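Local coordinates for endopolygalacturonase (Chondrostereum purpureum, PDB 1K5C), which probably hydrolyses the alpha-1,4 bonds between galacturonosyl units inside polygalacturonan chains, as a family 28 glycoside hydrolase with a right-handed parallel beta-helix fold, at residues F70-G81 with K110-P118; H130-F141 with N161-Q172. All coordinates share one frame; numbering follows the deposited sequence.

How the contacts relate
From the N terminus, the chain first lays down 70-81, makes a turn of the beta-helix that includes strand 101-104, and returns as 110-118 to close contact 1. It then passes through strand 122-127 into 130-141, parallel to 110-118; another turn, with strand 155-158, brings 161-172 alongside it and closes contact 2. The two contacts are thus in series, neither nested nor crossed, with centres about 11 Å apart. Strands 108-115 and 130-139 are parallel neighbours that join them: Val114 N lies 2.8 Å from Thr137 O, and Val114 O lies 2.8 Å from Asp139 N, both probable hydrogen bonds. Successive coils of one solenoid are thereby tied together.

Contact 1 (F70-G81 with K110-P118)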
loop_
_atom_site.group_PDB
_atom_site.type_symbol
_atom_site.label_atom_id
_atom_site.label_comp_id
_atom_site.label_asym_id
_atom_site.label_seq_id
_atom_site.Cartn_x
_atom_site.Cartn_y
_atom_site.Cartn_z
ATOM N N PHE A 70 -0.699 -8.066 -17.968
ATOM C CA PHE A 70 -1.011 -6.679 -18.260
ATOM C C PHE A 70 0.253 -5.924 -18.541
ATOM O O PHE A 70 1.138 -5.829 -17.669
ATOM C CB PHE A 70 -1.824 -6.054 -17.101
ATOM C CG PHE A 70 -2.382 -4.693 -17.423
ATOM C CD1 PHE A 70 -1.593 -3.546 -17.387
ATOM C CD2 PHE A 70 -3.750 -4.572 -17.743
ATOM C CE1 PHE A 70 -2.110 -2.316 -17.663
ATOM C CE2 PHE A 70 -4.281 -3.333 -18.040
ATOM C CZ PHE A 70 -3.451 -2.211 -18.033
ATOM N N VAL A 71 0.369 -5.400 -19.768
ATOM C CA VAL A 71 1.571 -4.768 -20.275
ATOM C C VAL A 71 1.257 -3.292 -20.416
ATOM O O VAL A 71 0.556 -2.869 -21.351
ATOM C CB VAL A 71 1.977 -5.417 -21.633
ATOM C CG1 VAL A 71 3.195 -4.670 -22.227
ATOM C CG2 VAL A 71 2.205 -6.912 -21.462
ATOM N N GLY A 72 1.767 -2.486 -19.494
ATOM C CA GLY A 72 1.375 -1.070 -19.427
ATOM C C GLY A 72 2.026 -0.181 -20.439
ATOM O O GLY A 72 1.484 0.884 -20.770
ATOM N N ALA A 73 3.257 -0.551 -20.898
ATOM C CA ALA A 73 3.993 0.255 -21.885
ATOM C C ALA A 73 4.104 1.722 -21.398
ATOM O O ALA A 73 4.130 2.659 -22.209
ATOM C CB ALA A 73 3.376 0.115 -23.279
ATOM N N ASP A 74 4.251 1.900 -20.085
ATOM C CA ASP A 74 4.490 3.187 -19.421
ATOM C C ASP A 74 3.318 4.184 -19.587
ATOM O O ASP A 74 3.474 5.363 -19.347
ATOM C CB ASP A 74 5.821 3.806 -19.862
ATOM C CG ASP A 74 7.015 3.047 -19.373
ATOM O OD1 ASP A 74 6.977 2.549 -18.247
ATOM O OD2 ASP A 74 8.025 3.069 -20.104
ATOM N N HIS A 75 2.124 3.668 -19.907
ATOM C CA HIS A 75 0.958 4.549 -19.981
ATOM C C HIS A 75 0.386 4.858 -18.598
ATOM O O HIS A 75 0.778 4.278 -17.585
ATOM C CB HIS A 75 -0.096 3.938 -20.919
ATOM C CG HIS A 75 0.385 3.980 -22.323
ATOM N ND1 HIS A 75 0.398 5.112 -23.080
ATOM C CD2 HIS A 75 0.909 2.964 -23.081
ATOM C CE1 HIS A 75 0.924 4.831 -24.278
ATOM N NE2 HIS A 75 1.200 3.580 -24.306
ATOM N N ILE A 76 -0.536 5.840 -18.611
ATOM C CA ILE A 76 -1.031 6.496 -17.392
ATOM C C ILE A 76 -2.541 6.341 -17.262
ATOM O O ILE A 76 -3.280 6.541 -18.253
ATOM C CB ILE A 76 -0.682 7.996 -17.456
ATOM C CG1 ILE A 76 0.842 8.221 -17.465
ATOM C CG2 ILE A 76 -1.338 8.774 -16.331
ATOM C CD1 ILE A 76 1.223 9.632 -17.819
ATOM N N PHE A 77 -2.967 6.044 -16.038
ATOM C CA PHE A 77 -4.361 6.225 -15.593
ATOM C C PHE A 77 -4.381 7.536 -14.805
ATOM O O PHE A 77 -3.751 7.624 -13.744
ATOM C CB PHE A 77 -4.792 5.090 -14.660
ATOM C CG PHE A 77 -4.879 3.725 -15.297
ATOM C CD1 PHE A 77 -3.748 2.891 -15.346
ATOM C CD2 PHE A 77 -6.061 3.244 -15.823
ATOM C CE1 PHE A 77 -3.847 1.617 -15.910
ATOM C CE2 PHE A 77 -6.145 1.980 -16.362
ATOM C CZ PHE A 77 -5.037 1.137 -16.401
ATOM N N ASP A 78 -5.042 8.563 -15.359
ATOM C CA ASP A 78 -5.037 9.915 -14.766
ATOM C C ASP A 78 -6.359 10.141 -14.011
ATOM O O ASP A 78 -7.433 10.203 -14.634
ATOM C CB ASP A 78 -4.844 10.930 -15.873
ATOM C CG ASP A 78 -4.789 12.383 -15.409
ATOM O OD1 ASP A 78 -5.042 12.655 -14.234
ATOM O OD2 ASP A 78 -4.473 13.207 -16.308
ATOM N N GLY A 79 -6.264 10.226 -12.697
ATOM C CA GLY A 79 -7.428 10.359 -11.848
ATOM C C GLY A 79 -7.878 11.790 -11.615
ATOM O O GLY A 79 -8.909 12.010 -10.913
ATOM N N ASN A 80 -7.190 12.805 -12.153
ATOM C CA ASN A 80 -7.612 14.193 -11.964
ATOM C C ASN A 80 -7.766 14.541 -10.475
ATOM O O ASN A 80 -8.646 15.331 -10.094
ATOM C CB ASN A 80 -8.924 14.494 -12.737
ATOM C CG ASN A 80 -8.591 14.984 -14.123
ATOM O OD1 ASN A 80 -7.802 15.905 -14.298
ATOM N ND2 ASN A 80 -9.215 14.404 -15.144
ATOM N N GLY A 81 -6.859 14.015 -9.659
ATOM C CA GLY A 81 -7.064 14.121 -8.193
ATOM C C GLY A 81 -7.144 15.557 -7.685
ATOM O O GLY A 81 -7.863 15.813 -6.719
ATOM N N LYS A 110 2.401 -4.898 -15.216
ATOM C CA LYS A 110 3.706 -4.221 -15.319
ATOM C C LYS A 110 3.610 -2.847 -15.936
ATOM O O LYS A 110 2.865 -2.596 -16.879
ATOM C CB LYS A 110 4.618 -5.088 -16.265
ATOM C CG LYS A 110 4.813 -6.521 -15.808
ATOM C CD LYS A 110 5.197 -7.511 -16.893
ATOM C CE LYS A 110 3.929 -7.882 -17.790
ATOM N NZ LYS A 110 4.463 -8.945 -18.728
ATOM N N LYS A 111 4.479 -1.952 -15.432
ATOM C CA LYS A 111 4.918 -0.760 -16.182
ATOM C C LYS A 111 3.784 0.120 -16.627
ATOM O O LYS A 111 3.584 0.460 -17.792
ATOM C CB LYS A 111 5.792 -1.190 -17.373
ATOM C CG LYS A 111 7.153 -1.746 -16.935
ATOM C CD LYS A 111 8.059 -0.617 -16.427
ATOM C CE LYS A 111 9.477 -1.019 -16.185
ATOM N NZ LYS A 111 10.205 0.280 -15.920
ATOM N N PHE A 112 2.963 0.553 -15.630
ATOM C CA PHE A 112 2.049 1.677 -15.877
ATOM C C PHE A 112 2.108 2.600 -14.670
ATOM O O PHE A 112 2.678 2.273 -13.618
ATOM C CB PHE A 112 0.620 1.214 -16.194
ATOM C CG PHE A 112 -0.038 0.420 -15.093
ATOM C CD1 PHE A 112 -0.707 1.055 -14.061
ATOM C CD2 PHE A 112 0.011 -0.987 -15.152
ATOM C CE1 PHE A 112 -1.373 0.301 -13.089
ATOM C CE2 PHE A 112 -0.630 -1.731 -14.193
ATOM C CZ PHE A 112 -1.305 -1.095 -13.148
ATOM N N GLU A 113 1.476 3.760 -14.847
ATOM C CA GLU A 113 1.461 4.799 -13.814
ATOM C C GLU A 113 0.021 5.157 -13.486
ATOM O O GLU A 113 -0.821 5.287 -14.378
ATOM C CB GLU A 113 2.189 6.046 -14.329
ATOM C CG GLU A 113 2.041 7.268 -13.407
ATOM C CD GLU A 113 2.920 8.396 -13.829
ATOM O OE1 GLU A 113 4.121 8.258 -13.938
ATOM O OE2 GLU A 113 2.403 9.494 -13.953
ATOM N N VAL A 114 -0.234 5.317 -12.198
ATOM C CA VAL A 114 -1.435 5.981 -11.699
ATOM C C VAL A 114 -1.021 7.397 -11.337
ATOM O O VAL A 114 -0.133 7.567 -10.494
ATOM C CB VAL A 114 -2.000 5.217 -10.480
ATOM C CG1 VAL A 114 -3.101 6.024 -9.844
ATOM C CG2 VAL A 114 -2.442 3.810 -10.939
ATOM N N LEU A 115 -1.635 8.366 -11.997
ATOM C CA LEU A 115 -1.294 9.780 -11.804
ATOM C C LEU A 115 -2.462 10.470 -11.074
ATOM O O LEU A 115 -3.616 10.442 -11.552
ATOM C CB LEU A 115 -1.081 10.429 -13.164
ATOM C CG LEU A 115 -0.847 11.949 -13.150
ATOM C CD1 LEU A 115 0.471 12.320 -12.418
ATOM C CD2 LEU A 115 -0.795 12.487 -14.573
ATOM N N ASN A 116 -2.167 11.087 -9.937
ATOM C CA ASN A 116 -3.156 11.931 -9.247
ATOM C C ASN A 116 -4.488 11.202 -8.974
ATOM O O ASN A 116 -5.569 11.622 -9.394
ATOM C CB ASN A 116 -3.347 13.248 -10.000
ATOM C CG ASN A 116 -2.019 13.988 -10.100
ATOM O OD1 ASN A 116 -1.168 13.862 -9.189
ATOM N ND2 ASN A 116 -1.866 14.755 -11.167
ATOM N N SER A 117 -4.394 10.112 -8.202
ATOM C CA SER A 117 -5.612 9.492 -7.707
ATOM C C SER A 117 -6.374 10.473 -6.797
ATOM O O SER A 117 -5.779 11.238 -6.054
ATOM C CB SER A 117 -5.282 8.197 -6.956
ATOM O OG SER A 117 -4.421 8.428 -5.830
ATOM N N PRO A 118 -7.732 10.406 -6.807
ATOM C CA PRO A 118 -8.495 11.261 -5.874
ATOM C C PRO A 118 -8.138 10.981 -4.427
ATOM O O PRO A 118 -8.054 11.946 -3.637
ATOM C CB PRO A 118 -9.963 10.955 -6.211
ATOM C CG PRO A 118 -9.903 10.609 -7.715
ATOM C CD PRO A 118 -8.605 9.770 -7.821
HETATM O O HOH W 1 -4.094 14.909 -13.062
#
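Phe112 packs between Phe70 and Phe77, forming an aromatic cluster on the inner side. Its CB starts 3.4 Å from His75 O and near Gly72 CA. With CG set between the backbone N and the carbonyl carbon (chi1 61°), the CD1 side of the ring meets Phe77 and the CD2 side meets Phe70. CD1 lies 3.7 Å from Phe77 CE1, in an offset edge-to-face pair in which Phe77 presents its edge to the Phe112 face, planes 73° apart. CD2 reaches Phe70 CE1 at 3.5 Å; farther out, Phe112 CE1 stays near Phe77 CE1, which lies over the Phe112 face, and CE2 near Phe70 CD1 and CE1. Met45, on the preceding coil, touches both Phe70 and Phe77, continuing the apolar interior.

Segments 70-81 and 110-118 belong to neighbouring coils of the parallel beta-helix. Two short runs of parallel pairing are separated by the type I' turn Gly72-His75, across which the register shifts by two residues. Asp74 N within the turn bonds to Lys111 O, and beyond it Leu115 N meets Phe77 O almost straight (2.8 Å, 176°). On the outer face Ile76 CG2 rests on Leu115 CB at 3.6 Å, while the Ile76 and Glu113 side chains run side by side. Asp78 OD1 accepts from Asn80 N in an Asx turn and also receives a water (2.7 Å) that in turn accepts from Asn116 ND2.

Contact 2 (H130-F141 with N161-Q172); sequences HLTLDGITVDDF and NVTIQNCIVKNQ. With NAG (2-acetamido-2-deoxy-beta-D-glucopyranose), chain C.
His130 and Thr163 join two coils of the beta-helix through a hydrogen bond between His130 NE2 and Thr163 OG1 (2.8 Å). The imidazole also lies over Asn161 O, 3.3 Å above the centre of one face.

Carboxylate-amide hydrogen bonds gather at the bend between the strand runs. Gln165 CG lies between the backbone N and the carbonyl carbon (chi1 58°), and the extended chain brings NE2 above the Asp134 carboxylate, 2.8 Å from OD2, the two planes 90° apart. OD1 takes Asn166 ND2 (2.9 Å) on its syn side but well out of the carboxylate plane.

A water bridges Asp139 OD2 and Lys170 NZ.

Backbone bonds repeat along both runs, as in Leu133 N to Thr163 O, 2.8 Å. Between the runs Ile136 N donates to Cys167 SG at 3.5 Å.

Leu131, Leu133, Val138, Val162, Ile164 and Val169 form a buried apolar face toward the beta-helix interior, Leu133 CB meeting Ile164 CG1 at 4.1 Å; the other face is largely polar.

Asn161 is N-glycosylated: ND2 is bonded to C1 of the sugar, and OD1 accepts from Asn183 ND2.

Two amide donors, one per oxygen, should restrict rotation of the Asp134 carboxylate and would be expected to stabilise its charged form.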
loop_
_atom_site.group_PDB
_atom_site.type_symbol
_atom_site.label_atom_id
_atom_site.label_comp_id
_atom_site.label_asym_id
_atom_site.label_seq_id
_atom_site.Cartn_x
_atom_site.Cartn_y
_atom_site.Cartn_z
ATOM N N HIS A 130 -1.200 -16.541 -7.751
ATOM C CA HIS A 130 -0.262 -15.457 -7.453
ATOM C C HIS A 130 -0.566 -14.224 -8.305
ATOM O O HIS A 130 -0.902 -14.313 -9.491
ATOM C CB HIS A 130 1.177 -15.925 -7.720
ATOM C CG HIS A 130 2.160 -15.120 -6.873
ATOM N ND1 HIS A 130 2.495 -15.609 -5.618
ATOM C CD2 HIS A 130 2.671 -13.929 -6.824
ATOM C CE1 HIS A 130 3.290 -14.831 -4.926
ATOM N NE2 HIS A 130 3.415 -13.761 -5.712
ATOM N N LEU A 131 -0.428 -13.048 -7.685
ATOM C CA LEU A 131 -0.617 -11.759 -8.340
ATOM C C LEU A 131 0.628 -10.913 -8.118
ATOM O O LEU A 131 0.994 -10.677 -6.954
ATOM C CB LEU A 131 -1.893 -11.095 -7.788
ATOM C CG LEU A 131 -2.187 -9.711 -8.390
ATOM C CD1 LEU A 131 -2.495 -9.787 -9.893
ATOM C CD2 LEU A 131 -3.399 -9.123 -7.680
ATOM N N THR A 132 1.244 -10.480 -9.213
ATOM C CA THR A 132 2.460 -9.689 -9.163
ATOM C C THR A 132 2.209 -8.346 -9.792
ATOM O O THR A 132 1.708 -8.274 -10.938
ATOM C CB THR A 132 3.612 -10.383 -9.914
ATOM O OG1 THR A 132 3.859 -11.632 -9.234
ATOM C CG2 THR A 132 4.892 -9.567 -9.877
ATOM N N LEU A 133 2.567 -7.279 -9.077
ATOM C CA LEU A 133 2.552 -5.902 -9.590
ATOM C C LEU A 133 4.022 -5.463 -9.662
ATOM O O LEU A 133 4.729 -5.530 -8.646
ATOM C CB LEU A 133 1.763 -4.964 -8.681
ATOM C CG LEU A 133 0.239 -4.928 -8.835
ATOM C CD1 LEU A 133 -0.541 -6.118 -9.211
ATOM C CD2 LEU A 133 -0.379 -4.218 -7.605
ATOM N N ASP A 134 4.479 -5.057 -10.850
ATOM C CA ASP A 134 5.917 -4.877 -11.080
ATOM C C ASP A 134 6.148 -3.620 -11.881
ATOM O O ASP A 134 5.653 -3.495 -13.011
ATOM C CB ASP A 134 6.442 -6.151 -11.793
ATOM C CG ASP A 134 7.953 -6.180 -11.971
ATOM O OD1 ASP A 134 8.614 -5.147 -11.850
ATOM O OD2 ASP A 134 8.458 -7.312 -12.157
ATOM N N GLY A 135 6.870 -2.660 -11.309
ATOM C CA GLY A 135 7.246 -1.475 -12.091
ATOM C C GLY A 135 6.105 -0.497 -12.282
ATOM O O GLY A 135 6.083 0.204 -13.292
ATOM N N ILE A 136 5.210 -0.417 -11.301
ATOM C CA ILE A 136 4.096 0.527 -11.305
ATOM C C ILE A 136 4.514 1.776 -10.530
ATOM O O ILE A 136 5.101 1.672 -9.458
ATOM C CB ILE A 136 2.846 -0.134 -10.735
ATOM C CG1 ILE A 136 2.413 -1.283 -11.762
ATOM C CG2 ILE A 136 1.695 0.863 -10.542
ATOM C CD1 ILE A 136 1.410 -2.155 -11.071
ATOM N N THR A 137 4.156 2.934 -11.095
ATOM C CA THR A 137 4.379 4.201 -10.395
ATOM C C THR A 137 3.032 4.771 -9.948
ATOM O O THR A 137 2.128 4.911 -10.804
ATOM C CB THR A 137 5.081 5.214 -11.299
ATOM O OG1 THR A 137 6.370 4.694 -11.650
ATOM C CG2 THR A 137 5.248 6.570 -10.647
ATOM N N VAL A 138 2.905 5.116 -8.680
ATOM C CA VAL A 138 1.774 5.929 -8.195
ATOM C C VAL A 138 2.369 7.326 -7.989
ATOM O O VAL A 138 3.108 7.556 -7.018
ATOM C CB VAL A 138 1.151 5.373 -6.903
ATOM C CG1 VAL A 138 0.083 6.351 -6.407
ATOM C CG2 VAL A 138 0.578 3.990 -7.176
ATOM N N ASP A 139 2.091 8.225 -8.935
ATOM C CA ASP A 139 2.591 9.589 -8.854
ATOM C C ASP A 139 1.447 10.495 -8.391
ATOM O O ASP A 139 0.645 10.968 -9.195
ATOM C CB ASP A 139 3.159 10.079 -10.182
ATOM C CG ASP A 139 3.742 11.453 -10.068
ATOM O OD1 ASP A 139 3.489 12.153 -9.063
ATOM O OD2 ASP A 139 4.491 11.858 -11.005
ATOM N N ASP A 140 1.402 10.689 -7.047
ATOM C CA ASP A 140 0.528 11.645 -6.434
ATOM C C ASP A 140 1.328 12.817 -5.845
ATOM O O ASP A 140 0.872 13.517 -4.941
ATOM C CB ASP A 140 -0.362 10.995 -5.347
ATOM C CG ASP A 140 -1.439 10.157 -5.930
ATOM O OD1 ASP A 140 -1.757 10.179 -7.113
ATOM O OD2 ASP A 140 -2.032 9.375 -5.070
ATOM N N PHE A 141 2.514 13.079 -6.405
ATOM C CA PHE A 141 3.371 14.161 -5.883
ATOM C C PHE A 141 2.636 15.509 -5.847
ATOM O O PHE A 141 2.873 16.318 -4.936
ATOM C CB PHE A 141 4.630 14.238 -6.763
ATOM C CG PHE A 141 5.556 15.335 -6.298
ATOM C CD1 PHE A 141 6.313 15.189 -5.109
ATOM C CD2 PHE A 141 5.689 16.506 -6.992
ATOM C CE1 PHE A 141 7.149 16.201 -4.691
ATOM C CE2 PHE A 141 6.521 17.531 -6.528
ATOM C CZ PHE A 141 7.248 17.362 -5.367
ATOM N N ASN A 161 -1.032 -14.185 -1.457
ATOM C CA ASN A 161 -0.184 -14.553 -2.585
ATOM C C ASN A 161 0.074 -13.404 -3.553
ATOM O O ASN A 161 -0.074 -13.520 -4.760
ATOM C CB ASN A 161 -0.810 -15.756 -3.356
ATOM C CG ASN A 161 -1.125 -16.895 -2.417
ATOM O OD1 ASN A 161 -0.334 -17.287 -1.552
ATOM N ND2 ASN A 161 -2.325 -17.465 -2.644
ATOM N N VAL A 162 0.509 -12.274 -2.975
ATOM C CA VAL A 162 0.794 -11.046 -3.728
ATOM C C VAL A 162 2.265 -10.688 -3.645
ATOM O O VAL A 162 2.870 -10.766 -2.554
ATOM C CB VAL A 162 -0.066 -9.899 -3.128
ATOM C CG1 VAL A 162 0.397 -8.531 -3.665
ATOM C CG2 VAL A 162 -1.527 -10.127 -3.428
ATOM N N THR A 163 2.830 -10.241 -4.775
ATOM C CA THR A 163 4.140 -9.646 -4.802
ATOM C C THR A 163 4.029 -8.270 -5.458
ATOM O O THR A 163 3.461 -8.182 -6.556
ATOM C CB THR A 163 5.139 -10.522 -5.598
ATOM O OG1 THR A 163 5.209 -11.755 -4.887
ATOM C CG2 THR A 163 6.525 -9.850 -5.718
ATOM N N ILE A 164 4.562 -7.233 -4.807
ATOM C CA ILE A 164 4.626 -5.897 -5.350
ATOM C C ILE A 164 6.104 -5.516 -5.347
ATOM O O ILE A 164 6.724 -5.498 -4.253
ATOM C CB ILE A 164 3.767 -4.911 -4.513
ATOM C CG1 ILE A 164 2.283 -5.322 -4.644
ATOM C CG2 ILE A 164 4.029 -3.471 -4.932
ATOM C CD1 ILE A 164 1.369 -4.662 -3.629
ATOM N N GLN A 165 6.663 -5.284 -6.541
ATOM C CA GLN A 165 8.127 -5.114 -6.630
ATOM C C GLN A 165 8.430 -4.048 -7.663
ATOM O O GLN A 165 7.691 -3.850 -8.655
ATOM C CB GLN A 165 8.836 -6.415 -6.970
ATOM C CG GLN A 165 8.379 -7.054 -8.293
ATOM C CD GLN A 165 9.007 -8.434 -8.526
ATOM O OE1 GLN A 165 9.337 -9.136 -7.603
ATOM N NE2 GLN A 165 9.105 -8.791 -9.822
ATOM N N ASN A 166 9.590 -3.371 -7.454
ATOM C CA ASN A 166 10.096 -2.419 -8.439
ATOM C C ASN A 166 9.114 -1.253 -8.675
ATOM O O ASN A 166 9.186 -0.611 -9.734
ATOM C CB ASN A 166 10.463 -3.048 -9.806
ATOM C CG ASN A 166 11.377 -4.230 -9.612
ATOM O OD1 ASN A 166 12.342 -4.180 -8.858
ATOM N ND2 ASN A 166 11.077 -5.325 -10.308
ATOM N N CYS A 167 8.283 -0.934 -7.702
ATOM C CA CYS A 167 7.303 0.152 -7.840
ATOM C C CYS A 167 7.829 1.430 -7.203
ATOM O O CYS A 167 8.806 1.423 -6.407
ATOM C CB CYS A 167 5.985 -0.282 -7.203
ATOM S SG CYS A 167 5.152 -1.638 -8.073
ATOM N N ILE A 168 7.165 2.536 -7.538
ATOM C CA ILE A 168 7.519 3.866 -7.043
ATOM C C ILE A 168 6.228 4.531 -6.568
ATOM O O ILE A 168 5.258 4.539 -7.319
ATOM C CB ILE A 168 8.178 4.721 -8.143
ATOM C CG1 ILE A 168 9.495 4.072 -8.590
ATOM C CG2 ILE A 168 8.336 6.157 -7.706
ATOM C CD1 ILE A 168 10.113 4.703 -9.819
ATOM N N VAL A 169 6.209 5.041 -5.345
ATOM C CA VAL A 169 5.035 5.741 -4.830
ATOM C C VAL A 169 5.447 7.086 -4.253
ATOM O O VAL A 169 6.276 7.150 -3.338
ATOM C CB VAL A 169 4.319 4.904 -3.703
ATOM C CG1 VAL A 169 3.144 5.699 -3.171
ATOM C CG2 VAL A 169 3.927 3.533 -4.232
ATOM N N LYS A 170 4.843 8.150 -4.773
ATOM C CA LYS A 170 5.030 9.527 -4.299
ATOM C C LYS A 170 3.636 9.992 -3.850
ATOM O O LYS A 170 2.747 10.185 -4.686
ATOM C CB LYS A 170 5.527 10.431 -5.433
ATOM C CG LYS A 170 6.877 9.945 -6.024
ATOM C CD LYS A 170 7.274 10.820 -7.211
ATOM C CE LYS A 170 8.647 10.354 -7.760
ATOM N NZ LYS A 170 8.870 11.089 -9.050
ATOM N N ASN A 171 3.431 10.124 -2.539
ATOM C CA ASN A 171 2.061 10.330 -2.075
ATOM C C ASN A 171 2.050 11.000 -0.706
ATOM O O ASN A 171 3.037 11.626 -0.319
ATOM C CB ASN A 171 1.272 8.994 -2.097
ATOM C CG ASN A 171 1.753 8.084 -1.001
ATOM O OD1 ASN A 171 2.850 8.295 -0.443
ATOM N ND2 ASN A 171 0.979 7.036 -0.697
ATOM N N GLN A 172 0.878 10.912 -0.033
ATOM C CA GLN A 172 0.639 11.601 1.232
ATOM C C GLN A 172 0.124 10.639 2.304
ATOM O O GLN A 172 -0.349 11.092 3.355
ATOM C CB GLN A 172 -0.330 12.793 1.112
ATOM C CG GLN A 172 0.142 13.857 0.153
ATOM C CD GLN A 172 0.024 13.491 -1.306
ATOM O OE1 GLN A 172 1.002 13.802 -2.111
ATOM N NE2 GLN A 172 -1.052 12.941 -1.739
HETATM C C1 NAG C . -2.941 -18.626 -2.071
HETATM C C2 NAG C . -1.971 -19.881 -2.259
HETATM C C3 NAG C . -2.720 -21.090 -1.584
HETATM C C4 NAG C . -3.010 -20.821 -0.116
HETATM C C5 NAG C . -3.909 -19.508 -0.066
HETATM C C6 NAG C . -3.950 -19.140 1.411
HETATM C C7 NAG C . -0.884 -19.898 -4.456
HETATM C C8 NAG C . -0.979 -20.186 -5.868
HETATM N N2 NAG C . -1.939 -20.165 -3.687
HETATM O O3 NAG C . -1.910 -22.282 -1.734
HETATM O O4 NAG C . -3.889 -21.814 0.482
HETATM O O5 NAG C . -3.020 -18.474 -0.639
HETATM O O6 NAG C . -2.713 -18.457 1.537
HETATM O O7 NAG C . 0.095 -19.462 -3.961
HETATM O O HOH W 2 6.925 10.279 -10.924
#